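PDB 4NOF: polymeric immunoglobulin receptor from Mus musculus, which probably binds polymeric immunoglobulins and carries them across epithelia, its shed extracellular part persisting as secretory component. Local coordinates for residues Pro58-Arg63 with His85-Leu90; Lys65-Gly70 with Val75-Ile80; Tyr91-Gly96 with Asp102-Asp107. All blocks are in the same frame, centred on the assembly; numbering follows the deposited sequence. Where two conformers were deposited one is given.

Contact 1 (Pro58-Arg63 with His85-Leu90)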
ATOM      1  N   PRO A  58       2.743   7.627  11.963  1.00 19.69           N
ATOM      2  CA  PRO A  58       2.127   7.460  13.287  1.00 20.31           C
ATOM      3  C   PRO A  58       0.668   7.035  13.296  1.00 19.88           C
ATOM      4  O   PRO A  58       0.229   6.366  14.251  1.00 21.53           O
ATOM      5  CB  PRO A  58       2.220   8.888  13.920  1.00 20.39           C
ATOM      6  CG  PRO A  58       3.168   9.646  13.115  1.00 20.84           C
ATOM      7  CD  PRO A  58       3.404   8.936  11.779  1.00 19.79           C
ATOM      8  N   SER A  59      -0.082   7.368  12.247  1.00 19.52           N
ATOM      9  CA  SER A  59      -1.475   6.944  12.144  1.00 21.25           C
ATOM     10  C   SER A  59      -1.666   5.457  11.860  1.00 19.81           C
ATOM     11  O   SER A  59      -2.783   4.943  12.028  1.00 21.54           O
ATOM     12  CB  SER A  59      -2.219   7.766  11.095  1.00 21.89           C
ATOM     13  OG  SER A  59      -2.243   9.144  11.483  1.00 26.57           O
ATOM     14  N   TYR A  60      -0.594   4.760  11.498  1.00 18.24           N
ATOM     15  CA  TYR A  60      -0.645   3.343  11.160  1.00 18.47           C
ATOM     16  C   TYR A  60       0.240   2.465  12.036  1.00 20.06           C
ATOM     17  O   TYR A  60       0.237   1.263  11.903  1.00 18.34           O
ATOM     18  CB  TYR A  60      -0.231   3.142   9.715  1.00 17.61           C
ATOM     19  CG  TYR A  60      -1.172   3.674   8.670  1.00 16.93           C
ATOM     20  CD1 TYR A  60      -1.092   4.997   8.249  1.00 17.62           C
ATOM     21  CD2 TYR A  60      -2.109   2.847   8.052  1.00 18.65           C
ATOM     22  CE1 TYR A  60      -1.920   5.490   7.238  1.00 18.97           C
ATOM     23  CE2 TYR A  60      -2.940   3.336   7.042  1.00 18.78           C
ATOM     24  CZ  TYR A  60      -2.854   4.658   6.644  1.00 20.24           C
ATOM     25  OH  TYR A  60      -3.654   5.186   5.625  1.00 21.04           O
ATOM     26  N   ILE A  61       1.002   3.047  12.960  1.00 22.26           N
ATOM     27  CA  ILE A  61       1.913   2.206  13.725  1.00 23.82           C
ATOM     28  C   ILE A  61       1.104   1.207  14.560  1.00 21.50           C
ATOM     29  O   ILE A  61       0.002   1.514  15.050  1.00 22.18           O
ATOM     30  CB  ILE A  61       2.902   3.012  14.594  1.00 27.64           C
ATOM     31  CG1 ILE A  61       4.006   2.075  15.099  1.00 29.26           C
ATOM     32  CG2 ILE A  61       2.149   3.740  15.673  1.00 26.93           C
ATOM     33  CD1 ILE A  61       5.222   2.722  15.700  1.00 30.97           C
ATOM     34  N   GLY A  62       1.619  -0.008  14.615  1.00 23.81           N
ATOM     35  CA  GLY A  62       0.922  -1.123  15.275  1.00 25.33           C
ATOM     36  C   GLY A  62      -0.163  -1.783  14.432  1.00 25.98           C
ATOM     37  O   GLY A  62      -0.728  -2.798  14.846  1.00 27.78           O
ATOM     38  N   ARG A  63      -0.471  -1.198  13.275  1.00 22.44           N
ATOM     39  CA  ARG A  63      -1.536  -1.690  12.379  1.00 23.82           C
ATOM     40  C   ARG A  63      -1.042  -2.086  11.011  1.00 21.29           C
ATOM     41  O   ARG A  63      -1.757  -2.766  10.283  1.00 25.67           O
ATOM     42  CB  ARG A  63      -2.625  -0.626  12.135  1.00 23.94           C
ATOM     43  CG  ARG A  63      -3.230  -0.020  13.352  1.00 26.12           C
ATOM     44  CD  ARG A  63      -4.497   0.764  13.017  1.00 22.45           C
ATOM     45  NE  ARG A  63      -4.340   1.985  12.250  1.00 21.39           N
ATOM     46  CZ  ARG A  63      -4.951   2.229  11.079  1.00 20.62           C
ATOM     47  NH1 ARG A  63      -5.718   1.307  10.527  1.00 20.61           N
ATOM     48  NH2 ARG A  63      -4.794   3.399  10.459  1.00 20.96           N
ATOM     49  N   HIS A  85     -12.477   4.482   8.676  1.00 26.20           N
ATOM     50  CA  HIS A  85     -12.928   5.147   7.468  1.00 28.16           C
ATOM     51  C   HIS A  85     -11.854   6.079   6.885  1.00 24.46           C
ATOM     52  O   HIS A  85     -11.747   6.244   5.672  1.00 23.21           O
ATOM     53  CB  HIS A  85     -14.251   5.885   7.625  1.00 31.52           C
ATOM     54  CG  HIS A  85     -14.808   6.325   6.310  1.00 36.48           C
ATOM     55  ND1 HIS A  85     -14.807   7.639   5.898  1.00 40.21           N
ATOM     56  CD2 HIS A  85     -15.322   5.606   5.282  1.00 38.32           C
ATOM     57  CE1 HIS A  85     -15.330   7.715   4.686  1.00 41.06           C
ATOM     58  NE2 HIS A  85     -15.646   6.496   4.289  1.00 40.41           N
ATOM     59  N   ASN A  86     -11.008   6.624   7.735  1.00 23.14           N
ATOM     60  CA  ASN A  86      -9.934   7.484   7.280  1.00 25.52           C
ATOM     61  C   ASN A  86      -8.851   6.755   6.464  1.00 21.95           C
ATOM     62  O   ASN A  86      -8.098   7.397   5.753  1.00 22.04           O
ATOM     63  CB  ASN A  86      -9.288   8.189   8.461  1.00 31.51           C
ATOM     64  CG  ASN A  86     -10.135   9.366   8.975  1.00 36.52           C
ATOM     65  OD1 ASN A  86     -11.093   9.808   8.317  1.00 36.60           O
ATOM     66  ND2 ASN A  86      -9.789   9.859  10.151  1.00 37.84           N
ATOM     67  N   ASP A  87      -8.792   5.428   6.590  1.00 19.03           N
ATOM     68  CA  ASP A  87      -7.879   4.598   5.777  1.00 17.60           C
ATOM     69  C   ASP A  87      -8.347   4.500   4.325  1.00 16.91           C
ATOM     70  O   ASP A  87      -7.573   4.122   3.466  1.00 16.95           O
ATOM     71  CB  ASP A  87      -7.754   3.178   6.344  1.00 18.11           C
ATOM     72  CG  ASP A  87      -7.032   3.128   7.699  1.00 19.78           C
ATOM     73  OD1 ASP A  87      -6.101   3.943   7.907  1.00 20.85           O
ATOM     74  OD2 ASP A  87      -7.382   2.252   8.526  1.00 21.21           O
ATOM     75  N   ALA A  88      -9.610   4.790   4.050  1.00 16.90           N
ATOM     76  CA  ALA A  88     -10.103   4.673   2.691  1.00 17.68           C
ATOM     77  C   ALA A  88      -9.403   5.632   1.767  1.00 16.99           C
ATOM     78  O   ALA A  88      -9.079   6.768   2.144  1.00 18.36           O
ATOM     79  CB  ALA A  88     -11.611   4.904   2.619  1.00 19.06           C
ATOM     80  N   GLY A  89      -9.253   5.191   0.516  1.00 16.94           N
ATOM     81  CA  GLY A  89      -8.762   6.049  -0.544  1.00 16.04           C
ATOM     82  C   GLY A  89      -7.680   5.366  -1.363  1.00 15.45           C
ATOM     83  O   GLY A  89      -7.467   4.147  -1.271  1.00 15.16           O
ATOM     84  N   LEU A  90      -7.003   6.181  -2.167  1.00 15.16           N
ATOM     85  CA  LEU A  90      -5.968   5.685  -3.077  1.00 15.56           C
ATOM     86  C   LEU A  90      -4.622   5.599  -2.397  1.00 15.24           C
ATOM     87  O   LEU A  90      -4.261   6.477  -1.610  1.00 16.15           O
ATOM     88  CB  LEU A  90      -5.807   6.616  -4.291  1.00 17.06           C
ATOM     89  CG  LEU A  90      -6.998   6.592  -5.268  1.00 18.89           C
ATOM     90  CD1 LEU A  90      -6.907   7.774  -6.241  1.00 20.94           C
ATOM     91  CD2 LEU A  90      -7.105   5.260  -5.986  1.00 20.13           C
TER
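The guanidinium of Arg-63 and the carboxylate of Asp-87 meet end-on and nearly coplanar, their planes 19° apart, while the ring of Tyr-60 lies against both: Arg-63 NH2 sits 3.6 Å above one face of that ring, nearer its margin than its centre, and Asp-87 OD1 approaches Tyr-60 CE2 obliquely at 3.3 Å. In this two-pronged salt bridge NH1 of Arg-63 reaches Asp-87 OD2 at 2.8 Å, and NH2 reaches the syn lone pair of OD1 at 2.9 Å along an almost straight N-H...O line (178°). The arginine chain bends at chi3 (-69°), and NH2 also donates to Ser-59 O at the guanidinium edge (3.0 Å). A second partner braces each charge: Ser-81 O for Arg-63 NH1, Thr-84 N for Asp-87 OD2. A leucine in place of Arg-63 would probably leave the buried carboxylate of Asp-87 without its countercharge. This is the arginine-aspartate bridge familiar from V-type immunoglobulin domains, beside a tyrosine corner, Tyr-91 OH to Asp-87 O, whose hydroxyl also bonds Tyr-60 OH. It joins the loop leading into strand 64-67 to the 3-10 turn before strand 89-95, with Ile-80 of strand 75-80 packed against Tyr-60 and Arg-63.

Contact 2 (Lys65-Gly70 with Val75-Ile80)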
ATOM      1  N   LYS A  65       2.029  -3.704   8.508  1.00 19.00           N
ATOM      2  CA  LYS A  65       3.222  -4.526   8.453  0.50 19.27           C
ATOM      3  C   LYS A  65       3.535  -4.809   6.995  1.00 17.85           C
ATOM      4  O   LYS A  65       2.623  -5.064   6.172  1.00 18.63           O
ATOM      5  CB  LYS A  65       3.013  -5.824   9.224  0.50 21.59           C
ATOM      6  CG  LYS A  65       2.770  -5.631  10.722  0.50 24.39           C
ATOM      7  CD  LYS A  65       4.012  -5.107  11.442  0.50 27.50           C
ATOM      8  CE  LYS A  65       3.799  -4.923  12.946  0.50 30.12           C
ATOM      9  NZ  LYS A  65       2.615  -4.078  13.301  0.50 33.41           N
ATOM     10  N   LEU A  66       4.821  -4.725   6.673  1.00 15.76           N
ATOM     11  CA  LEU A  66       5.304  -4.924   5.321  1.00 15.63           C
ATOM     12  C   LEU A  66       6.175  -6.174   5.306  1.00 16.20           C
ATOM     13  O   LEU A  66       7.090  -6.285   6.120  1.00 16.80           O
ATOM     14  CB  LEU A  66       6.127  -3.728   4.868  1.00 16.68           C
ATOM     15  CG  LEU A  66       6.484  -3.615   3.395  1.00 16.64           C
ATOM     16  CD1 LEU A  66       6.772  -2.174   2.950  1.00 18.43           C
ATOM     17  CD2 LEU A  66       7.720  -4.469   3.074  1.00 18.11           C
ATOM     18  N   PHE A  67       5.877  -7.093   4.402  1.00 14.90           N
ATOM     19  CA  PHE A  67       6.614  -8.375   4.364  1.00 15.07           C
ATOM     20  C   PHE A  67       6.588  -8.972   2.971  1.00 16.29           C
ATOM     21  O   PHE A  67       5.833  -8.533   2.092  1.00 15.81           O
ATOM     22  CB  PHE A  67       6.021  -9.345   5.378  1.00 16.12           C
ATOM     23  CG  PHE A  67       4.551  -9.616   5.179  1.00 17.72           C
ATOM     24  CD1 PHE A  67       3.594  -8.794   5.757  1.00 18.36           C
ATOM     25  CD2 PHE A  67       4.121 -10.678   4.400  1.00 17.46           C
ATOM     26  CE1 PHE A  67       2.238  -9.035   5.564  1.00 21.46           C
ATOM     27  CE2 PHE A  67       2.785 -10.934   4.230  1.00 18.32           C
ATOM     28  CZ  PHE A  67       1.834 -10.118   4.788  1.00 19.36           C
ATOM     29  N   MET A  68       7.420  -9.987   2.806  1.00 15.76           N
ATOM     30  CA  MET A  68       7.394 -10.859   1.645  1.00 16.27           C
ATOM     31  C   MET A  68       7.063 -12.304   2.078  1.00 16.91           C
ATOM     32  O   MET A  68       6.905 -12.579   3.268  1.00 15.93           O
ATOM     33  CB  MET A  68       8.690 -10.730   0.864  1.00 17.63           C
ATOM     34  CG  MET A  68       8.820  -9.380   0.147  1.00 18.11           C
ATOM     35  SD  MET A  68      10.343  -9.084  -0.733  1.00 21.09           S
ATOM     36  CE  MET A  68      10.090 -10.092  -2.204  1.00 20.71           C
ATOM     37  N   LYS A  69       6.844 -13.185   1.102  1.00 19.56           N
ATOM     38  CA  LYS A  69       6.430 -14.560   1.393  1.00 23.32           C
ATOM     39  C   LYS A  69       7.275 -15.541   0.615  1.00 23.69           C
ATOM     40  O   LYS A  69       7.536 -15.342  -0.558  1.00 23.98           O
ATOM     41  CB  LYS A  69       4.997 -14.803   0.974  1.00 27.13           C
ATOM     42  CG  LYS A  69       3.945 -14.085   1.792  1.00 29.94           C
ATOM     43  CD  LYS A  69       3.687 -14.733   3.133  1.00 35.31           C
ATOM     44  CE  LYS A  69       2.825 -15.980   2.988  1.00 39.88           C
ATOM     45  NZ  LYS A  69       2.252 -16.382   4.298  1.00 45.64           N
ATOM     46  N   GLY A  70       7.663 -16.618   1.284  1.00 25.38           N
ATOM     47  CA  GLY A  70       8.335 -17.735   0.599  1.00 27.25           C
ATOM     48  C   GLY A  70       9.598 -17.317  -0.120  1.00 29.18           C
ATOM     49  O   GLY A  70      10.434 -16.630   0.453  1.00 27.49           O
ATOM     50  N   VAL A  75       7.031  -9.773  -5.398  1.00 22.83           N
ATOM     51  CA  VAL A  75       5.852  -9.170  -4.790  1.00 21.13           C
ATOM     52  C   VAL A  75       6.144  -8.932  -3.322  1.00 18.72           C
ATOM     53  O   VAL A  75       6.780  -9.759  -2.677  1.00 18.53           O
ATOM     54  CB  VAL A  75       4.570 -10.039  -4.942  1.00 25.52           C
ATOM     55  CG1 VAL A  75       4.699 -11.338  -4.186  1.00 26.80           C
ATOM     56  CG2 VAL A  75       3.357  -9.282  -4.468  1.00 24.99           C
ATOM     57  N   PHE A  76       5.700  -7.784  -2.804  1.00 17.09           N
ATOM     58  CA  PHE A  76       5.644  -7.573  -1.370  1.00 15.71           C
ATOM     59  C   PHE A  76       4.234  -7.254  -0.951  1.00 15.60           C
ATOM     60  O   PHE A  76       3.338  -7.019  -1.789  1.00 17.14           O
ATOM     61  CB  PHE A  76       6.654  -6.548  -0.839  1.00 15.11           C
ATOM     62  CG  PHE A  76       6.371  -5.119  -1.223  1.00 15.29           C
ATOM     63  CD1 PHE A  76       6.836  -4.604  -2.429  1.00 16.06           C
ATOM     64  CD2 PHE A  76       5.700  -4.248  -0.329  1.00 14.89           C
ATOM     65  CE1 PHE A  76       6.598  -3.263  -2.763  1.00 15.63           C
ATOM     66  CE2 PHE A  76       5.479  -2.905  -0.669  1.00 15.53           C
ATOM     67  CZ  PHE A  76       5.922  -2.429  -1.896  1.00 15.16           C
ATOM     68  N   TYR A  77       4.021  -7.310   0.357  1.00 14.89           N
ATOM     69  CA  TYR A  77       2.695  -7.194   0.921  1.00 14.94           C
ATOM     70  C   TYR A  77       2.702  -6.191   2.039  1.00 14.95           C
ATOM     71  O   TYR A  77       3.682  -6.063   2.761  1.00 16.63           O
ATOM     72  CB  TYR A  77       2.176  -8.514   1.449  1.00 16.70           C
ATOM     73  CG  TYR A  77       2.149  -9.621   0.432  1.00 18.74           C
ATOM     74  CD1 TYR A  77       1.053  -9.778  -0.425  1.00 20.27           C
ATOM     75  CD2 TYR A  77       3.242 -10.459   0.273  1.00 19.75           C
ATOM     76  CE1 TYR A  77       1.032 -10.806  -1.380  1.00 22.45           C
ATOM     77  CE2 TYR A  77       3.225 -11.485  -0.694  1.00 22.75           C
ATOM     78  CZ  TYR A  77       2.127 -11.652  -1.498  1.00 23.05           C
ATOM     79  OH  TYR A  77       2.125 -12.675  -2.456  1.00 28.79           O
ATOM     80  N   VAL A  78       1.597  -5.456   2.152  1.00 15.09           N
ATOM     81  CA  VAL A  78       1.339  -4.644   3.335  1.00 15.85           C
ATOM     82  C   VAL A  78      -0.001  -5.000   3.942  1.00 15.15           C
ATOM     83  O   VAL A  78      -1.036  -4.893   3.285  1.00 16.35           O
ATOM     84  CB  VAL A  78       1.376  -3.134   3.023  1.00 15.43           C
ATOM     85  CG1 VAL A  78       1.097  -2.340   4.280  1.00 16.39           C
ATOM     86  CG2 VAL A  78       2.735  -2.755   2.438  1.00 16.57           C
ATOM     87  N   ASN A  79       0.019  -5.493   5.177  1.00 15.88           N
ATOM     88  CA  ASN A  79      -1.215  -5.755   5.873  1.00 17.96           C
ATOM     89  C   ASN A  79      -1.551  -4.550   6.680  1.00 18.08           C
ATOM     90  O   ASN A  79      -0.707  -4.046   7.394  1.00 18.00           O
ATOM     91  CB  ASN A  79      -1.140  -6.985   6.788  1.00 19.81           C
ATOM     92  CG  ASN A  79      -2.505  -7.325   7.387  1.00 22.65           C
ATOM     93  OD1 ASN A  79      -2.781  -6.942   8.502  1.00 25.28           O
ATOM     94  ND2 ASN A  79      -3.377  -7.948   6.611  1.00 22.94           N
ATOM     95  N   ILE A  80      -2.783  -4.071   6.562  1.00 17.10           N
ATOM     96  CA  ILE A  80      -3.271  -3.028   7.441  1.00 16.56           C
ATOM     97  C   ILE A  80      -4.452  -3.554   8.215  1.00 17.66           C
ATOM     98  O   ILE A  80      -5.443  -3.987   7.624  1.00 17.65           O
ATOM     99  CB  ILE A  80      -3.678  -1.738   6.681  1.00 17.44           C
ATOM    100  CG1 ILE A  80      -2.524  -1.201   5.833  1.00 18.53           C
ATOM    101  CG2 ILE A  80      -4.125  -0.661   7.649  1.00 17.00           C
ATOM    102  CD1 ILE A  80      -2.955  -0.180   4.837  1.00 19.53           C
TER
HETATM  103  O   HOH W   1       6.880 -12.467  -1.719  1.00 21.49           O
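Lys-65 O is met by two groups of the facing strand: the amide of Asn-79 donates to it at 2.8 Å, and Val-78 CA brings a C-H to within 3.1 Å. They belong to a beta hairpin, the D-E pair of a V-type immunoglobulin sandwich, whose strands run antiparallel at 162°. The hydrogen-bonded pairs are Lys-65 with Asn-79 and Phe-67 with Tyr-77, each bonded in both directions; Leu-66 and Val-78 form the non-hydrogen-bonded pair between them.

On the face carrying the aromatic pair, Phe-67 CG stands between its backbone N and carbonyl carbon (chi1 57°), which swings the ring over the neighbouring strand. Tyr-77 CB then lies over one face of this ring in a CH-pi contact, 3.9 Å from the centroid. The two rings are near parallel, at 25°, but slid so far apart that they barely overlap. Asn-79 CB comes to the Phe-67 ring edge; its ND2 bonds Thr-22 OG1 and Asn-20 OD1, in a region where a bound N-acetylglucosamine lies about 6 Å from the Asn-79 side chain.

The opposite face looks into the sandwich. There Leu-66 CG packs on Val-78 CG2 and, at 3.9 Å, on Phe-76 CD2, and Phe-76 in turn rests on Cys-25 of strand 21-26.

Farther along, Met-68 CG touches Phe-76 CB at 3.7 Å, and a water accepts from Lys-69 N at 2.9 Å and lies 2.9 Å from Val-75 O.

Contact 3 (Tyr91-Gly96 with Asp102-Asp107)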
ATOM      1  N   TYR A  91      -3.894   4.530  -2.740  1.00 15.21           N
ATOM      2  CA  TYR A  91      -2.536   4.273  -2.292  1.00 14.95           C
ATOM      3  C   TYR A  91      -1.687   3.894  -3.505  1.00 14.99           C
ATOM      4  O   TYR A  91      -2.180   3.513  -4.566  1.00 16.21           O
ATOM      5  CB  TYR A  91      -2.494   3.114  -1.307  1.00 15.54           C
ATOM      6  CG  TYR A  91      -3.190   3.317   0.024  1.00 14.61           C
ATOM      7  CD1 TYR A  91      -4.585   3.292   0.143  1.00 14.91           C
ATOM      8  CD2 TYR A  91      -2.441   3.437   1.200  1.00 16.03           C
ATOM      9  CE1 TYR A  91      -5.178   3.437   1.364  1.00 15.02           C
ATOM     10  CE2 TYR A  91      -3.047   3.552   2.432  1.00 16.14           C
ATOM     11  CZ  TYR A  91      -4.418   3.573   2.514  1.00 15.61           C
ATOM     12  OH  TYR A  91      -5.017   3.694   3.782  1.00 17.85           O
ATOM     13  N   ILE A  92      -0.384   4.010  -3.335  1.00 14.68           N
ATOM     14  CA  ILE A  92       0.588   3.596  -4.340  1.00 15.75           C
ATOM     15  C   ILE A  92       1.628   2.705  -3.678  1.00 16.00           C
ATOM     16  O   ILE A  92       2.249   3.104  -2.666  1.00 16.52           O
ATOM     17  CB  ILE A  92       1.291   4.793  -5.048  1.00 17.83           C
ATOM     18  CG1 ILE A  92       0.288   5.687  -5.768  1.00 20.30           C
ATOM     19  CG2 ILE A  92       2.271   4.263  -6.061  1.00 19.06           C
ATOM     20  CD1 ILE A  92       0.918   6.965  -6.331  1.00 21.12           C
ATOM     21  N   CYS A  93       1.780   1.507  -4.229  1.00 16.18           N
ATOM     22  CA  CYS A  93       2.917   0.601  -3.925  1.00 17.95           C
ATOM     23  C   CYS A  93       4.080   1.058  -4.737  1.00 19.29           C
ATOM     24  O   CYS A  93       3.906   1.347  -5.938  1.00 21.55           O
ATOM     25  CB  CYS A  93       2.662  -0.794  -4.435  1.00 20.82           C
ATOM     26  SG  CYS A  93       1.286  -1.672  -3.732  1.00 22.21           S
ATOM     27  N   GLN A  94       5.265   1.072  -4.142  1.00 18.65           N
ATOM     28  CA  GLN A  94       6.465   1.377  -4.936  1.00 20.01           C
ATOM     29  C   GLN A  94       7.607   0.469  -4.560  1.00 20.49           C
ATOM     30  O   GLN A  94       7.867   0.217  -3.371  1.00 18.64           O
ATOM     31  CB  GLN A  94       6.878   2.825  -4.745  1.00 22.30           C
ATOM     32  CG  GLN A  94       7.963   3.297  -5.711  1.00 25.81           C
ATOM     33  CD  GLN A  94       8.175   4.807  -5.688  1.00 30.50           C
ATOM     34  OE1 GLN A  94       7.261   5.569  -5.961  1.00 35.51           O
ATOM     35  NE2 GLN A  94       9.392   5.238  -5.390  1.00 34.84           N
ATOM     36  N   ALA A  95       8.296  -0.033  -5.573  1.00 18.99           N
ATOM     37  CA  ALA A  95       9.566  -0.682  -5.353  1.00 19.78           C
ATOM     38  C   ALA A  95      10.574   0.103  -6.155  1.00 20.94           C
ATOM     39  O   ALA A  95      10.430   0.225  -7.360  1.00 21.88           O
ATOM     40  CB  ALA A  95       9.536  -2.119  -5.819  1.00 19.70           C
ATOM     41  N   GLY A  96      11.563   0.650  -5.470  1.00 22.98           N
ATOM     42  CA  GLY A  96      12.569   1.499  -6.119  1.00 26.16           C
ATOM     43  C   GLY A  96      12.237   2.942  -5.989  1.00 28.06           C
ATOM     44  O   GLY A  96      11.265   3.295  -5.383  1.00 27.79           O
ATOM     45  N   ASP A 102       8.932   0.530  -9.799  1.00 19.81           N
ATOM     46  CA  ASP A 102       7.727  -0.220 -10.128  1.00 20.15           C
ATOM     47  C   ASP A 102       6.620   0.258  -9.191  1.00 21.65           C
ATOM     48  O   ASP A 102       6.808   0.230  -7.974  1.00 21.03           O
ATOM     49  CB  ASP A 102       7.967  -1.718  -9.978  1.00 21.99           C
ATOM     50  CG  ASP A 102       9.040  -2.249 -10.930  1.00 25.31           C
ATOM     51  OD1 ASP A 102       9.014  -1.908 -12.142  1.00 28.90           O
ATOM     52  OD2 ASP A 102       9.924  -2.997 -10.462  1.00 24.95           O
ATOM     53  N   LYS A 103       5.492   0.693  -9.762  1.00 20.83           N
ATOM     54  CA  LYS A 103       4.394   1.263  -8.981  1.00 23.18           C
ATOM     55  C   LYS A 103       3.139   0.475  -9.259  1.00 22.97           C
ATOM     56  O   LYS A 103       2.952  -0.072 -10.367  1.00 24.82           O
ATOM     57  CB  LYS A 103       4.176   2.738  -9.312  1.00 24.78           C
ATOM     58  CG  LYS A 103       5.297   3.669  -8.922  1.00 27.87           C
ATOM     59  CD  LYS A 103       4.972   5.060  -9.439  1.00 33.68           C
ATOM     60  CE  LYS A 103       6.115   6.017  -9.236  1.00 40.02           C
ATOM     61  NZ  LYS A 103       5.702   7.411  -9.554  1.00 44.03           N
ATOM     62  N   LYS A 104       2.282   0.364  -8.251  1.00 19.04           N
ATOM     63  CA  LYS A 104       0.980  -0.257  -8.403  1.00 18.68           C
ATOM     64  C   LYS A 104      -0.048   0.635  -7.699  1.00 17.86           C
ATOM     65  O   LYS A 104       0.111   0.969  -6.506  1.00 16.66           O
ATOM     66  CB  LYS A 104       0.958  -1.663  -7.794  1.00 20.86           C
ATOM     67  CG  LYS A 104      -0.408  -2.370  -7.789  1.00 22.48           C
ATOM     68  CD  LYS A 104      -0.882  -2.715  -9.177  1.00 25.02           C
ATOM     69  CE  LYS A 104      -2.331  -3.164  -9.140  1.00 26.65           C
ATOM     70  NZ  LYS A 104      -2.841  -3.485 -10.510  1.00 30.74           N
ATOM     71  N   ASN A 105      -1.089   1.017  -8.432  1.00 16.57           N
ATOM     72  CA  ASN A 105      -2.171   1.773  -7.865  1.00 15.72           C
ATOM     73  C   ASN A 105      -3.184   0.851  -7.146  1.00 16.19           C
ATOM     74  O   ASN A 105      -3.625  -0.151  -7.709  1.00 16.99           O
ATOM     75  CB  ASN A 105      -2.893   2.582  -8.971  1.00 16.52           C
ATOM     76  CG  ASN A 105      -2.006   3.654  -9.562  1.00 18.53           C
ATOM     77  OD1 ASN A 105      -1.477   4.497  -8.837  1.00 19.65           O
ATOM     78  ND2 ASN A 105      -1.839   3.626 -10.866  1.00 18.16           N
ATOM     79  N   VAL A 106      -3.608   1.277  -5.959  1.00 16.14           N
ATOM     80  CA  VAL A 106      -4.489   0.552  -5.083  1.00 17.36           C
ATOM     81  C   VAL A 106      -5.570   1.490  -4.552  1.00 16.75           C
ATOM     82  O   VAL A 106      -5.307   2.671  -4.269  1.00 17.17           O
ATOM     83  CB  VAL A 106      -3.683  -0.003  -3.879  1.00 18.22           C
ATOM     84  CG1 VAL A 106      -4.595  -0.577  -2.809  1.00 18.67           C
ATOM     85  CG2 VAL A 106      -2.682  -1.051  -4.380  1.00 18.94           C
ATOM     86  N   ASP A 107      -6.810   1.003  -4.467  1.00 15.94           N
ATOM     87  CA  ASP A 107      -7.906   1.781  -3.895  1.00 16.59           C
ATOM     88  C   ASP A 107      -8.522   0.946  -2.785  1.00 17.24           C
ATOM     89  O   ASP A 107      -8.883  -0.216  -3.009  1.00 19.41           O
ATOM     90  CB  ASP A 107      -8.958   2.091  -4.969  1.00 18.43           C
ATOM     91  CG  ASP A 107      -9.935   3.162  -4.582  1.00 22.37           C
ATOM     92  OD1 ASP A 107      -9.895   3.753  -3.483  1.00 22.41           O
ATOM     93  OD2 ASP A 107     -10.779   3.470  -5.452  1.00 26.76           O
TER
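Asp-102 opens the pairing with Ala-95, its amide donating to Ala-95 O and its carbonyl receiving Ala-95 N at 2.8 Å. The two strands form the F-G hairpin of the V-type immunoglobulin fold, antiparallel at 162°, within the sheet that also holds strand 36-41. The Asp-102 carboxylate turns to Asn-31 and the amide of Lys-28.

Next, Lys-103 runs alongside Gln-94, with its CE 3.5 Å from Gln-94 OE1. The other end of that amide, NE2, is fixed by a 2.7 Å bond to Gly-96 O. Lys-103 CB meanwhile touches Ile-92 CG2.

Lys-104 pairs with Cys-93, backbone to backbone in both directions, and its CB packs on Cys-93 CB at 3.9 Å. A bend at chi2 (68°) then carries the lysine chain away, and NZ ends on Asp-9 O. Cys-93 itself is bonded to Cys-25, the disulfide that pins this sheet to the opposing one.

Asn-105 lies beside Ile-92 on the other face, OD1 3.7 Å from Ile-92 CG1, while its ND2 holds Ser-8 O.

Val-106 returns to the face of Cys-93 and Tyr-91 and also packs on Ile-23 of the facing sheet. Its backbone pairs with Tyr-91, which donates N to Val-106 O at 2.8 Å, and its CG2 rests 4.1 Å from Cys-93 SG.

Followed from the N terminus, the chain leaves strand 46-51 and opens contact 1 at residues 58-63. Before that contact closes at 85-90, contact 2 has opened and shut: its hairpin, 65-70 with 75-80, is wholly enclosed by the wider loop. Contact 3 comes afterwards, in series, as a second hairpin begun on the strand where contact 1 ends. None of the three cross. Contact 2 joins two strands of the three-stranded sheet, contact 3 two of the opposing one, and contact 1 ties the loop entering the first sheet's strand 64-67 to the turn entering strand 89-95 of the second. Between the hairpins, Phe-76 CZ packs 3.6 Å from Gln-94 O across the sandwich.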